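Local atomic coordinates of sulfoquinovosidase (Escherichia coli, PDB entry 5AEG), a protein that hydrolyses the alpha-glycosidic bond of sulfoquinovosyl diacylglycerides and sulfoquinovosyl glycerol, releasing the sulfonated sugar sulfoquinovose for sulfoglycolysis. Residues E134-F139 with V487-S492; R588-H593 with K604-L609. All coordinates share one frame; numbering follows the deposited sequence.

From the N terminus, the chain leaves strand 129-133 of the galactose mutarotase-like domain and runs into the loop 134-139, whose partner, helix 486-495 of the TIM-barrel domain, comes almost 350 residues later. Contact 1 closes that long loop, which holds most of the parallel barrel strands. Contact 2 follows in series, neither nested nor crossed: ten residues separate its segments, and it closes a short excursion at the edge of the C-terminal antiparallel sheet. The two meet in space, their centres about 12 Å apart. Lys604 NZ reaches Ser137 O at 2.7 Å, a probable hydrogen bond, and Leu491 packs on Pro589, tying all three domains together.

Contact 1: E134-F139 with V487-S492; sequences EQFSYF and VPAALS
Gln135 and Ser492 make the hydrogen bond that joins the loop to the helix: Gln135 N donates to Ser492 OG over 2.9 Å, almost straight at 174°. With chi1 at 59°, Ser492 OG sits between its own backbone N and carbonyl carbon, folded back over the preceding turn, where it lies near the carbonyl oxygens of Pro488 and Ala489. Gln135 O faces the same turn of helix but makes no hydrogen bond to Ala489 N; a CA-H...O contact with Ala489 CA, at 3.3 Å, takes its place.

Two CH-pi contacts flank this polar centre. Ala489 CB lies over one face of the Phe136 ring, offset toward the rim and nearest Phe136 CE2 at 3.5 Å. Leu491 CB stands 3.6 Å from the centroid of the Phe139 ring, nearly over its middle. Phe139 CG is anti to the backbone N (chi1 174°), which carries the ring over the helix until Phe139 CE1 comes to 3.3 Å from Leu491 O.

Further van der Waals contacts come from Glu134 and Pro488. The methylene CG of Glu134 rests on Ala489 CB at 3.6 Å, while its carboxylate oxygen OE2 is bound by His501. Pro488 presents its ring to the loop backbone, with Pro488 CG 3.5 Å from Phe136 O.

The contact joins the mutarotase-like and TIM-barrel domains of this family 31 glycosidase, and Phe136 lies about 7 Å, side chain to side chain, from Asp472, inferred to be the proton donor. The small Ala489 lets the Phe136 ring come close, while the Phe139 ring rests on the CB of a leucine, and one serine hydroxyl links a loop amide to the helix in an otherwise largely apolar, buried interface.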
# COMPACT_ATOMS: atom_id res chain seq x y z
N GLU A 134 -2.99 2.89 -2.29
CA GLU A 134 -2.43 1.86 -3.18
C GLU A 134 -3.57 1.37 -4.07
O GLU A 134 -4.48 0.65 -3.63
CB GLU A 134 -1.81 0.73 -2.35
CG GLU A 134 -0.99 -0.31 -3.19
CD GLU A 134 -0.36 -1.34 -2.32
OE1 GLU A 134 -0.80 -1.39 -1.11
OE2 GLU A 134 0.64 -1.96 -2.72
N GLN A 135 -3.48 1.74 -5.34
CA GLN A 135 -4.39 1.46 -6.38
C GLN A 135 -3.79 0.49 -7.40
O GLN A 135 -2.67 0.67 -7.84
CB GLN A 135 -4.83 2.75 -7.03
CG GLN A 135 -5.64 3.66 -6.06
CD GLN A 135 -6.97 3.02 -5.63
OE1 GLN A 135 -7.56 2.16 -6.34
NE2 GLN A 135 -7.49 3.49 -4.52
N PHE A 136 -4.52 -0.58 -7.66
CA PHE A 136 -3.94 -1.66 -8.46
C PHE A 136 -4.43 -1.77 -9.90
O PHE A 136 -3.81 -2.48 -10.69
CB PHE A 136 -4.24 -3.00 -7.71
CG PHE A 136 -3.46 -3.22 -6.47
CD1 PHE A 136 -3.96 -2.75 -5.24
CD2 PHE A 136 -2.31 -4.00 -6.46
CE1 PHE A 136 -3.28 -2.96 -4.08
CE2 PHE A 136 -1.66 -4.25 -5.30
CZ PHE A 136 -2.14 -3.71 -4.10
N SER A 137 -5.58 -1.16 -10.26
CA SER A 137 -6.08 -1.15 -11.62
C SER A 137 -5.89 0.17 -12.39
O SER A 137 -5.90 0.19 -13.63
CB SER A 137 -7.59 -1.47 -11.65
OG SER A 137 -7.85 -2.79 -11.17
N TYR A 138 -5.75 1.26 -11.65
CA TYR A 138 -5.63 2.60 -12.22
C TYR A 138 -4.49 3.29 -11.50
O TYR A 138 -4.31 3.09 -10.28
CB TYR A 138 -6.93 3.41 -12.03
CG TYR A 138 -8.02 2.88 -12.94
CD1 TYR A 138 -7.98 3.12 -14.31
CD2 TYR A 138 -9.03 2.05 -12.43
CE1 TYR A 138 -8.95 2.54 -15.17
CE2 TYR A 138 -10.01 1.53 -13.25
CZ TYR A 138 -9.98 1.77 -14.60
OH TYR A 138 -10.98 1.20 -15.34
N PHE A 139 -3.70 4.09 -12.24
CA PHE A 139 -2.78 5.00 -11.56
C PHE A 139 -3.41 6.37 -11.71
O PHE A 139 -3.81 6.98 -10.68
CB PHE A 139 -1.34 4.90 -12.14
CG PHE A 139 -0.38 5.92 -11.59
CD1 PHE A 139 -0.38 6.30 -10.22
CD2 PHE A 139 0.54 6.53 -12.47
CE1 PHE A 139 0.48 7.28 -9.73
CE2 PHE A 139 1.41 7.49 -11.98
CZ PHE A 139 1.41 7.84 -10.61
N VAL A 487 2.75 -2.49 -10.50
CA VAL A 487 3.28 -1.18 -10.89
C VAL A 487 2.38 0.03 -10.57
O VAL A 487 2.83 0.92 -9.89
CB VAL A 487 3.75 -1.15 -12.35
CG1 VAL A 487 4.48 0.15 -12.64
CG2 VAL A 487 4.72 -2.32 -12.63
N PRO A 488 1.08 0.03 -10.93
CA PRO A 488 0.21 1.08 -10.40
C PRO A 488 0.14 1.09 -8.90
O PRO A 488 0.07 2.17 -8.32
CB PRO A 488 -1.15 0.85 -11.05
CG PRO A 488 -1.07 -0.49 -11.70
CD PRO A 488 0.41 -0.81 -11.90
N ALA A 489 0.28 -0.07 -8.24
CA ALA A 489 0.32 -0.11 -6.78
C ALA A 489 1.51 0.67 -6.22
O ALA A 489 1.40 1.47 -5.27
CB ALA A 489 0.28 -1.56 -6.34
N ALA A 490 2.70 0.47 -6.80
CA ALA A 490 3.87 1.23 -6.38
C ALA A 490 3.72 2.76 -6.63
O ALA A 490 4.09 3.56 -5.80
CB ALA A 490 5.09 0.78 -7.13
N LEU A 491 3.21 3.09 -7.80
CA LEU A 491 3.19 4.47 -8.27
C LEU A 491 2.12 5.27 -7.53
O LEU A 491 2.37 6.42 -7.15
CB LEU A 491 2.93 4.58 -9.73
CG LEU A 491 4.05 3.97 -10.62
CD1 LEU A 491 3.66 4.07 -12.07
CD2 LEU A 491 5.41 4.60 -10.36
N SER A 492 0.95 4.68 -7.36
CA SER A 492 -0.10 5.30 -6.53
C SER A 492 0.40 5.57 -5.13
O SER A 492 0.23 6.69 -4.57
CB SER A 492 -1.34 4.41 -6.56
OG SER A 492 -1.06 3.11 -6.07

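Contact 2: R588-H593 with K604-L609; sequences RPLFLH and KYQYLL
Arg588 N donates to Leu608 O over 2.7 Å, and Leu608 N returns the bond to Arg588 O at 2.8 Å, nearly linear at 178°. The reciprocal bonds make an antiparallel hydrogen-bonded pair, with the side chains of Arg588 and Leu608 on the same face. Beyond it, water 1 accepts from Leu590 N and donates to Gln606 O.

This pairing sets strand 587-588 at the edge of the C-terminal domain's antiparallel sheet, next to strand 607-609. From there the chain turns through 590-592 and brings Leu590 and His593 back to Leu608. Leu590 crosses Leu608 at about a right angle, with Leu590 CD1 3.9 Å from Leu608 CG, and the CD2 methyl of Leu590 meets Gln606 NE2, whose bond goes to Tyr629 O. Leu608 CD1 lies at the edge of the His593 ring, in its plane, 3.6 Å from His593 CD2. Replacing Leu608 by an alanine is likely to open a gap between Leu590 and His593 and take the apolar neighbour from the imidazole edge. The extended Arg588 side chain gives NH1 to His593 NE2 at 3.0 Å, while its NE is bound to Pro585 O.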
# COMPACT_ATOMS: atom_id res chain seq x y z
N ARG A 588 9.47 5.71 -9.20
CA ARG A 588 8.90 6.99 -9.53
C ARG A 588 8.08 7.02 -10.80
O ARG A 588 8.50 6.45 -11.86
CB ARG A 588 10.09 8.00 -9.69
CG ARG A 588 10.94 8.11 -8.46
CD ARG A 588 12.17 9.00 -8.62
NE ARG A 588 13.11 8.84 -7.53
CZ ARG A 588 14.29 9.46 -7.44
NH1 ARG A 588 14.69 10.33 -8.38
NH2 ARG A 588 15.12 9.22 -6.44
N PRO A 589 6.97 7.78 -10.81
CA PRO A 589 6.22 8.05 -12.00
C PRO A 589 7.14 8.86 -12.95
O PRO A 589 7.91 9.67 -12.43
CB PRO A 589 5.06 8.93 -11.49
CG PRO A 589 4.94 8.58 -10.04
CD PRO A 589 6.33 8.34 -9.60
N LEU A 590 7.11 8.59 -14.24
CA LEU A 590 8.05 9.28 -15.19
C LEU A 590 7.87 10.84 -15.16
O LEU A 590 8.85 11.59 -15.36
CB LEU A 590 7.89 8.81 -16.57
CG LEU A 590 8.79 7.63 -17.00
CD1 LEU A 590 8.55 6.30 -16.25
CD2 LEU A 590 8.72 7.39 -18.48
N PHE A 591 6.66 11.29 -14.83
CA PHE A 591 6.37 12.73 -14.84
C PHE A 591 7.01 13.44 -13.68
O PHE A 591 7.10 14.63 -13.73
CB PHE A 591 4.88 13.01 -15.02
CG PHE A 591 4.01 12.45 -13.93
CD1 PHE A 591 3.98 13.01 -12.68
CD2 PHE A 591 3.25 11.37 -14.18
CE1 PHE A 591 3.13 12.49 -11.69
CE2 PHE A 591 2.43 10.81 -13.20
CZ PHE A 591 2.35 11.40 -11.97
N LEU A 592 7.58 12.74 -12.67
CA LEU A 592 8.36 13.41 -11.67
C LEU A 592 9.62 14.09 -12.30
O LEU A 592 10.10 15.13 -11.76
CB LEU A 592 8.84 12.55 -10.56
CG LEU A 592 7.83 11.90 -9.60
CD1 LEU A 592 8.50 11.34 -8.38
CD2 LEU A 592 6.70 12.81 -9.27
N HIS A 593 10.14 13.48 -13.36
CA HIS A 593 11.38 13.98 -14.00
C HIS A 593 11.21 14.45 -15.40
O HIS A 593 12.16 15.00 -15.93
CB HIS A 593 12.51 12.95 -13.90
CG HIS A 593 12.90 12.65 -12.53
ND1 HIS A 593 13.41 13.62 -11.66
CD2 HIS A 593 12.80 11.50 -11.79
CE1 HIS A 593 13.63 13.07 -10.48
NE2 HIS A 593 13.28 11.78 -10.55
N LYS A 604 1.02 3.51 -16.91
CA LYS A 604 0.64 2.67 -15.69
C LYS A 604 1.66 1.59 -15.35
O LYS A 604 1.74 1.17 -14.18
CB LYS A 604 -0.72 1.93 -16.00
CG LYS A 604 -1.80 2.88 -16.34
CD LYS A 604 -3.10 2.18 -16.86
CE LYS A 604 -3.68 1.43 -15.72
NZ LYS A 604 -5.12 1.19 -16.05
N TYR A 605 2.37 1.07 -16.36
CA TYR A 605 3.15 -0.21 -16.25
C TYR A 605 4.69 -0.01 -16.46
O TYR A 605 5.41 -0.96 -16.71
CB TYR A 605 2.53 -1.27 -17.17
CG TYR A 605 1.07 -1.53 -16.83
CD1 TYR A 605 0.70 -2.02 -15.55
CD2 TYR A 605 0.05 -1.28 -17.75
CE1 TYR A 605 -0.63 -2.22 -15.21
CE2 TYR A 605 -1.29 -1.51 -17.43
CZ TYR A 605 -1.62 -1.98 -16.16
OH TYR A 605 -2.96 -2.15 -15.83
N GLN A 606 5.16 1.22 -16.28
CA GLN A 606 6.56 1.53 -16.22
C GLN A 606 6.83 2.65 -15.28
O GLN A 606 5.95 3.41 -14.88
CB GLN A 606 7.06 1.85 -17.66
CG GLN A 606 6.41 2.97 -18.33
CD GLN A 606 7.07 3.30 -19.68
OE1 GLN A 606 6.71 2.71 -20.72
NE2 GLN A 606 8.10 4.11 -19.64
N TYR A 607 8.11 2.70 -14.86
CA TYR A 607 8.56 3.51 -13.81
C TYR A 607 10.00 3.84 -13.93
O TYR A 607 10.71 3.21 -14.70
CB TYR A 607 8.29 2.92 -12.39
CG TYR A 607 8.97 1.62 -12.11
CD1 TYR A 607 8.42 0.39 -12.59
CD2 TYR A 607 10.12 1.56 -11.37
CE1 TYR A 607 9.05 -0.84 -12.33
CE2 TYR A 607 10.76 0.32 -11.12
CZ TYR A 607 10.21 -0.87 -11.59
OH TYR A 607 10.87 -2.04 -11.26
N LEU A 608 10.41 4.85 -13.17
CA LEU A 608 11.83 5.15 -12.98
C LEU A 608 12.27 4.58 -11.60
O LEU A 608 11.58 4.75 -10.58
CB LEU A 608 12.07 6.64 -13.02
CG LEU A 608 11.76 7.37 -14.31
CD1 LEU A 608 11.77 8.91 -14.12
CD2 LEU A 608 12.62 6.94 -15.45
N LEU A 609 13.39 3.90 -11.59
CA LEU A 609 14.07 3.44 -10.36
C LEU A 609 15.13 4.46 -10.07
O LEU A 609 16.12 4.52 -10.77
CB LEU A 609 14.66 2.05 -10.54
CG LEU A 609 15.29 1.33 -9.34
CD1 LEU A 609 14.24 1.00 -8.25
CD2 LEU A 609 15.99 0.05 -9.78
O HOH W 1 5.41 6.35 -14.91